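Local coordinates for oxidase (Sinorhizobium meliloti, PDB 4FFU), which is of uncertain function, a MaoC-like protein related to NodN that may have monoamine oxidase activity, at residues I[121-132]-I[144-155]. Residues are numbered along the deposited sequence; the frame is centred on the assembly and turned at random. Where two conformers were deposited one is given.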
ATOM      1  N   ASP I 121      16.398  -3.988  11.734  1.00 14.06           N
ATOM      2  CA  ASP I 121      16.723  -2.993  12.759  1.00 14.66           C
ATOM      3  C   ASP I 121      15.434  -2.438  13.346  1.00 14.72           C
ATOM      4  O   ASP I 121      14.415  -2.303  12.641  1.00 15.33           O
ATOM      5  CB  ASP I 121      17.570  -1.840  12.173  1.00 15.00           C
ATOM      6  CG  ASP I 121      19.044  -2.248  11.884  1.00 17.31           C
ATOM      7  OD1 ASP I 121      19.461  -3.373  12.239  1.00 17.62           O
ATOM      8  OD2 ASP I 121      19.773  -1.428  11.264  1.00 18.88           O
ATOM      9  N   THR I 122      15.485  -2.077  14.622  1.00 14.30           N
ATOM     10  CA  THR I 122      14.342  -1.492  15.287  1.00 14.14           C
ATOM     11  C   THR I 122      14.739  -0.085  15.718  1.00 13.63           C
ATOM     12  O   THR I 122      15.809   0.105  16.286  1.00 14.57           O
ATOM     13  CB  THR I 122      13.918  -2.359  16.496  1.00 14.09           C
ATOM     14  OG1 THR I 122      13.560  -3.652  16.020  1.00 13.86           O
ATOM     15  CG2 THR I 122      12.700  -1.743  17.230  1.00 13.51           C
ATOM     16  N   ILE I 123      13.898   0.894  15.402  1.00 12.41           N
ATOM     17  CA  ILE I 123      14.173   2.289  15.744  1.00 12.63           C
ATOM     18  C   ILE I 123      13.170   2.912  16.711  1.00 12.65           C
ATOM     19  O   ILE I 123      11.991   2.523  16.741  1.00 12.20           O
ATOM     20  CB  ILE I 123      14.346   3.211  14.502  1.00 12.31           C
ATOM     21  CG1 ILE I 123      13.077   3.232  13.635  1.00 12.08           C
ATOM     22  CG2 ILE I 123      15.572   2.767  13.720  1.00 12.26           C
ATOM     23  CD1 ILE I 123      13.013   4.348  12.583  1.00 12.15           C
ATOM     24  N   ARG I 124      13.668   3.860  17.509  1.00 12.92           N
ATOM     25  CA  ARG I 124      12.843   4.699  18.388  1.00 13.32           C
ATOM     26  C   ARG I 124      13.352   6.104  18.211  1.00 12.92           C
ATOM     27  O   ARG I 124      14.495   6.310  17.793  1.00 13.17           O
ATOM     28  CB  ARG I 124      13.046   4.314  19.857  1.00 15.66           C
ATOM     29  CG  ARG I 124      12.541   2.935  20.236  1.00 19.27           C
ATOM     30  CD  ARG I 124      13.271   2.447  21.482  1.00 24.14           C
ATOM     31  NE  ARG I 124      14.670   2.124  21.168  1.00 29.16           N
ATOM     32  CZ  ARG I 124      15.668   2.040  22.051  1.00 30.91           C
ATOM     33  NH1 ARG I 124      15.453   2.263  23.349  1.00 32.27           N
ATOM     34  NH2 ARG I 124      16.894   1.738  21.628  1.00 29.36           N
ATOM     35  N   THR I 125      12.514   7.090  18.508  1.00 12.98           N
ATOM     36  CA  THR I 125      12.954   8.482  18.368  1.00 12.77           C
ATOM     37  C   THR I 125      12.949   9.166  19.719  1.00 12.88           C
ATOM     38  O   THR I 125      11.973   9.078  20.462  1.00 12.65           O
ATOM     39  CB  THR I 125      12.090   9.267  17.381  1.00 13.56           C
ATOM     40  OG1 THR I 125      12.145   8.597  16.107  1.00 14.48           O
ATOM     41  CG2 THR I 125      12.648  10.699  17.208  1.00 13.34           C
ATOM     42  N   ARG I 126      14.069   9.814  20.042  1.00 13.30           N
ATOM     43  CA  ARG I 126      14.151  10.629  21.252  1.00 14.61           C
ATOM     44  C   ARG I 126      13.973  12.086  20.859  1.00 14.96           C
ATOM     45  O   ARG I 126      14.618  12.562  19.914  1.00 15.33           O
ATOM     46  CB  ARG I 126      15.516  10.439  21.945  1.00 16.75           C
ATOM     47  CG  ARG I 126      15.624  11.181  23.280  1.00 19.73           C
ATOM     48  CD  ARG I 126      16.810  10.668  24.089  1.00 24.82           C
ATOM     49  NE  ARG I 126      18.027  10.904  23.320  1.00 31.03           N
ATOM     50  CZ  ARG I 126      19.054  10.066  23.257  1.00 36.87           C
ATOM     51  NH1 ARG I 126      19.013   8.920  23.920  1.00 38.35           N
ATOM     52  NH2 ARG I 126      20.115  10.373  22.514  1.00 40.05           N
ATOM     53  N   VAL I 127      13.100  12.803  21.567  1.00 14.64           N
ATOM     54  CA  VAL I 127      12.848  14.200  21.210  1.00 14.66           C
ATOM     55  C   VAL I 127      13.171  15.058  22.423  1.00 15.32           C
ATOM     56  O   VAL I 127      12.618  14.818  23.481  1.00 15.47           O
ATOM     57  CB  VAL I 127      11.383  14.438  20.778  1.00 14.83           C
ATOM     58  CG1 VAL I 127      11.185  15.901  20.423  1.00 15.19           C
ATOM     59  CG2 VAL I 127      11.042  13.579  19.557  1.00 14.98           C
ATOM     60  N   THR I 128      14.085  16.021  22.266  1.00 15.44           N
ATOM     61  CA  THR I 128      14.534  16.849  23.389  1.00 16.33           C
ATOM     62  C   THR I 128      14.252  18.307  23.049  1.00 16.75           C
ATOM     63  O   THR I 128      14.593  18.756  21.948  1.00 16.77           O
ATOM     64  CB  THR I 128      16.056  16.683  23.647  1.00 17.22           C
ATOM     65  OG1 THR I 128      16.369  15.302  23.875  1.00 17.92           O
ATOM     66  CG2 THR I 128      16.515  17.503  24.911  1.00 17.83           C
ATOM     67  N   ILE I 129      13.651  19.055  23.977  1.00 16.85           N
ATOM     68  CA  ILE I 129      13.463  20.490  23.762  1.00 17.32           C
ATOM     69  C   ILE I 129      14.833  21.136  23.932  1.00 17.58           C
ATOM     70  O   ILE I 129      15.444  21.053  25.006  1.00 18.51           O
ATOM     71  CB  ILE I 129      12.409  21.137  24.708  1.00 18.24           C
ATOM     72  CG1 ILE I 129      11.070  20.384  24.684  1.00 18.36           C
ATOM     73  CG2 ILE I 129      12.225  22.617  24.382  1.00 18.42           C
ATOM     74  CD1 ILE I 129      10.437  20.192  23.329  1.00 17.94           C
ATOM     75  N   ALA I 130      15.331  21.751  22.859  1.00 17.06           N
ATOM     76  CA  ALA I 130      16.719  22.194  22.838  1.00 18.11           C
ATOM     77  C   ALA I 130      16.878  23.678  23.051  1.00 19.88           C
ATOM     78  O   ALA I 130      17.794  24.093  23.767  1.00 22.08           O
ATOM     79  CB  ALA I 130      17.403  21.794  21.546  1.00 17.76           C
ATOM     80  N   ALA I 131      16.050  24.479  22.391  1.00 19.46           N
ATOM     81  CA  ALA I 131      16.213  25.954  22.405  1.00 20.45           C
ATOM     82  C   ALA I 131      14.883  26.671  22.190  1.00 21.09           C
ATOM     83  O   ALA I 131      13.965  26.126  21.545  1.00 20.43           O
ATOM     84  CB  ALA I 131      17.221  26.411  21.360  1.00 21.15           C
ATOM     85  N   LYS I 132      14.788  27.889  22.725  1.00 20.85           N
ATOM     86  CA  LYS I 132      13.584  28.705  22.632  1.00 21.67           C
ATOM     87  C   LYS I 132      14.013  30.134  22.354  1.00 23.37           C
ATOM     88  O   LYS I 132      14.848  30.687  23.085  1.00 23.43           O
ATOM     89  CB  LYS I 132      12.788  28.645  23.938  1.00 22.98           C
ATOM     90  CG  LYS I 132      12.205  27.277  24.268  1.00 23.61           C
ATOM     91  CD  LYS I 132      11.588  27.250  25.661  1.00 26.06           C
ATOM     92  CE  LYS I 132      10.316  28.082  25.679  1.00 27.56           C
ATOM     93  NZ  LYS I 132       9.797  28.280  27.059  1.00 29.66           N
ATOM     94  N   VAL I 144      10.696  27.275  18.821  1.00 18.27           N
ATOM     95  CA  VAL I 144      11.191  26.186  19.677  1.00 17.33           C
ATOM     96  C   VAL I 144      11.926  25.173  18.793  1.00 17.39           C
ATOM     97  O   VAL I 144      11.395  24.739  17.772  1.00 16.74           O
ATOM     98  CB  VAL I 144      10.040  25.482  20.427  1.00 17.80           C
ATOM     99  CG1 VAL I 144      10.570  24.348  21.299  1.00 17.34           C
ATOM    100  CG2 VAL I 144       9.251  26.480  21.271  1.00 18.63           C
ATOM    101  N   VAL I 145      13.153  24.820  19.174  1.00 16.95           N
ATOM    102  CA  VAL I 145      13.876  23.757  18.469  1.00 16.98           C
ATOM    103  C   VAL I 145      13.741  22.448  19.248  1.00 17.85           C
ATOM    104  O   VAL I 145      14.123  22.370  20.420  1.00 17.63           O
ATOM    105  CB  VAL I 145      15.356  24.092  18.287  1.00 17.96           C
ATOM    106  CG1 VAL I 145      16.105  22.901  17.669  1.00 18.32           C
ATOM    107  CG2 VAL I 145      15.517  25.370  17.463  1.00 18.55           C
ATOM    108  N   GLU I 146      13.195  21.431  18.587  1.00 18.79           N
ATOM    109  CA  GLU I 146      13.179  20.063  19.117  1.00 19.93           C
ATOM    110  C   GLU I 146      14.251  19.214  18.416  1.00 19.25           C
ATOM    111  O   GLU I 146      14.167  18.941  17.211  1.00 19.93           O
ATOM    112  CB  GLU I 146      11.813  19.424  18.894  1.00 23.04           C
ATOM    113  CG  GLU I 146      10.681  20.118  19.631  1.00 26.98           C
ATOM    114  CD  GLU I 146       9.421  19.281  19.689  1.00 29.89           C
ATOM    115  OE1 GLU I 146       9.075  18.614  18.689  1.00 28.77           O
ATOM    116  OE2 GLU I 146       8.763  19.311  20.744  1.00 33.38           O
ATOM    117  N   ARG I 147      15.243  18.778  19.180  1.00 18.36           N
ATOM    118  CA  ARG I 147      16.273  17.902  18.662  1.00 18.83           C
ATOM    119  C   ARG I 147      15.689  16.502  18.552  1.00 18.41           C
ATOM    120  O   ARG I 147      15.192  15.969  19.554  1.00 17.97           O
ATOM    121  CB  ARG I 147      17.476  17.900  19.602  1.00 21.15           C
ATOM    122  CG  ARG I 147      18.560  16.918  19.180  1.00 24.10           C
ATOM    123  CD  ARG I 147      19.758  17.659  18.621  1.00 27.45           C
ATOM    124  NE  ARG I 147      20.880  16.770  18.286  1.00 29.13           N
ATOM    125  CZ  ARG I 147      21.395  16.649  17.061  1.00 30.72           C
ATOM    126  NH1 ARG I 147      20.889  17.357  16.048  1.00 27.83           N
ATOM    127  NH2 ARG I 147      22.430  15.830  16.858  1.00 31.54           N
ATOM    128  N   CYS I 148      15.737  15.907  17.355  1.00 17.73           N
ATOM    129  CA  CYS I 148      15.205  14.565  17.150  1.00 17.35           C
ATOM    130  C   CYS I 148      16.375  13.628  16.902  1.00 16.36           C
ATOM    131  O   CYS I 148      17.198  13.891  16.038  1.00 16.67           O
ATOM    132  CB  CYS I 148      14.236  14.522  15.965  1.00 19.61           C
ATOM    133  SG  CYS I 148      12.774  15.566  16.228  1.00 24.07           S
ATOM    134  N   GLU I 149      16.441  12.544  17.664  1.00 14.90           N
ATOM    135  CA  GLU I 149      17.459  11.546  17.471  1.00 15.15           C
ATOM    136  C   GLU I 149      16.802  10.201  17.315  1.00 14.15           C
ATOM    137  O   GLU I 149      16.138   9.722  18.253  1.00 14.10           O
ATOM    138  CB  GLU I 149      18.398  11.492  18.672  1.00 18.29           C
ATOM    139  CG  GLU I 149      19.195  12.755  18.884  1.00 20.68           C
ATOM    140  CD  GLU I 149      19.941  12.702  20.190  1.00 26.35           C
ATOM    141  OE1 GLU I 149      19.310  12.954  21.233  1.00 27.45           O
ATOM    142  OE2 GLU I 149      21.149  12.390  20.173  1.00 29.53           O
ATOM    143  N   VAL I 150      17.013   9.592  16.149  1.00 13.26           N
ATOM    144  CA  VAL I 150      16.519   8.247  15.859  1.00 12.94           C
ATOM    145  C   VAL I 150      17.616   7.259  16.261  1.00 12.63           C
ATOM    146  O   VAL I 150      18.759   7.378  15.823  1.00 12.77           O
ATOM    147  CB  VAL I 150      16.189   8.078  14.354  1.00 12.51           C
ATOM    148  CG1 VAL I 150      15.537   6.730  14.133  1.00 12.27           C
ATOM    149  CG2 VAL I 150      15.277   9.218  13.879  1.00 12.90           C
ATOM    150  N   ILE I 151      17.253   6.295  17.097  1.00 13.40           N
ATOM    151  CA  ILE I 151      18.226   5.364  17.667  0.50 13.70           C
ATOM    152  C   ILE I 151      17.837   3.940  17.338  1.00 14.09           C
ATOM    153  O   ILE I 151      16.662   3.603  17.276  1.00 14.55           O
ATOM    154  CB  ILE I 151      18.414   5.530  19.203  0.50 14.17           C
ATOM    155  CG1 ILE I 151      17.081   5.410  19.961  0.50 13.98           C
ATOM    156  CG2 ILE I 151      19.113   6.847  19.517  0.50 14.33           C
ATOM    157  CD1 ILE I 151      17.229   5.314  21.475  0.50 14.74           C
ATOM    158  N   ASN I 152      18.834   3.103  17.060  1.00 13.68           N
ATOM    159  CA  ASN I 152      18.525   1.702  16.758  1.00 13.90           C
ATOM    160  C   ASN I 152      18.547   0.813  17.995  1.00 14.61           C
ATOM    161  O   ASN I 152      18.616   1.312  19.120  1.00 14.52           O
ATOM    162  CB  ASN I 152      19.441   1.139  15.655  1.00 14.27           C
ATOM    163  CG  ASN I 152      20.901   1.078  16.086  1.00 15.38           C
ATOM    164  OD1 ASN I 152      21.202   1.059  17.276  1.00 15.85           O
ATOM    165  ND2 ASN I 152      21.808   1.044  15.116  1.00 15.45           N
ATOM    166  N   GLN I 153      18.464  -0.496  17.772  1.00 15.00           N
ATOM    167  CA  GLN I 153      18.301  -1.470  18.850  1.00 16.19           C
ATOM    168  C   GLN I 153      19.583  -1.635  19.658  1.00 17.89           C
ATOM    169  O   GLN I 153      19.575  -2.272  20.730  1.00 18.74           O
ATOM    170  CB  GLN I 153      17.815  -2.822  18.294  1.00 16.64           C
ATOM    171  CG  GLN I 153      18.827  -3.626  17.472  1.00 17.14           C
ATOM    172  CD  GLN I 153      18.850  -3.270  15.999  1.00 17.16           C
ATOM    173  OE1 GLN I 153      18.303  -2.248  15.574  1.00 15.84           O
ATOM    174  NE2 GLN I 153      19.500  -4.127  15.199  1.00 18.12           N
ATOM    175  N   ARG I 154      20.681  -1.088  19.141  1.00 18.27           N
ATOM    176  CA  ARG I 154      21.961  -1.094  19.896  1.00 20.23           C
ATOM    177  C   ARG I 154      22.156   0.210  20.644  1.00 20.14           C
ATOM    178  O   ARG I 154      23.204   0.430  21.260  1.00 21.61           O
ATOM    179  CB  ARG I 154      23.148  -1.326  18.971  1.00 21.76           C
ATOM    180  CG  ARG I 154      23.235  -2.718  18.379  1.00 24.77           C
ATOM    181  CD  ARG I 154      24.414  -2.840  17.415  1.00 26.89           C
ATOM    182  NE  ARG I 154      24.164  -2.245  16.098  1.00 28.36           N
ATOM    183  CZ  ARG I 154      23.469  -2.831  15.123  1.00 29.44           C
ATOM    184  NH1 ARG I 154      22.941  -4.033  15.301  1.00 29.99           N
ATOM    185  NH2 ARG I 154      23.293  -2.212  13.961  1.00 29.66           N
ATOM    186  N   GLY I 155      21.151   1.072  20.617  1.00 18.27           N
ATOM    187  CA  GLY I 155      21.268   2.384  21.256  1.00 18.63           C
ATOM    188  C   GLY I 155      22.114   3.384  20.469  1.00 18.90           C
ATOM    189  O   GLY I 155      22.511   4.432  20.996  1.00 20.18           O
TER
HETATM  190  O   HOH W   1      20.982   0.831  12.353  1.00 18.26           O
HETATM  191  O   HOH W   2      22.247  -2.937  11.412  1.00 31.77           O
HETATM  192  O   HOH W   3      16.925  14.235  21.426  1.00 17.49           O
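The long antiparallel beta hairpin formed by strands 122-134 and 141-151 lies inside the sheet of this MaoC-like, hot-dog-type fold; here Arg126 faces Glu149 in a hydrogen-bonded pair, their backbones joined both ways. Thr125, Val127, Ile129, Val144, Cys148 and Val150 share the face that packs inward with Glu146, whose OE1 has a long, weak ion pair with Arg40; most of them are beta-branched, which suits an extended backbone. Beside Val150, Ile123 CB lies 3.7 Å from Val150 CG1, while Thr125 gives OG1 a partner in Gly91 O. Toward Lys132 and Val144, Ala130 and Ala131 both face Val145 in a classic beta bulge: Val145 O takes a 2.8 Å bond from Ala130 N and a weak, longer one from Ala131 N.

The more exposed face carries long polar chains. Arg126 and Glu149 run side by side, and the bend of Arg126 at chi3 (61°) presents NE and NH2 side-on to the carboxylate. Both donate to Glu149 OE1, NH2 at 3.0 Å, from one side of a carboxylate plane turned 63° from the guanidinium. Arg124 lays its guanidinium against Ile151 instead: methyl CD1 sits 3.6 Å above the centre of one face, while NH2 donates in the guanidinium plane to Asn152 O at 3.1 Å. Gly155 N meets that oxygen from its opposite face, closing the type I turn from Asn152; Gly155, its last residue, has a positive phi that glycine readily adopts. At this end Gln153 works as a two-way amide: OE1 accepts from Thr122 N at 3.0 Å, and NE2 donates almost straight (172°) to Asp121 OD1, 3.1 Å away and approached from above its carboxylate plane.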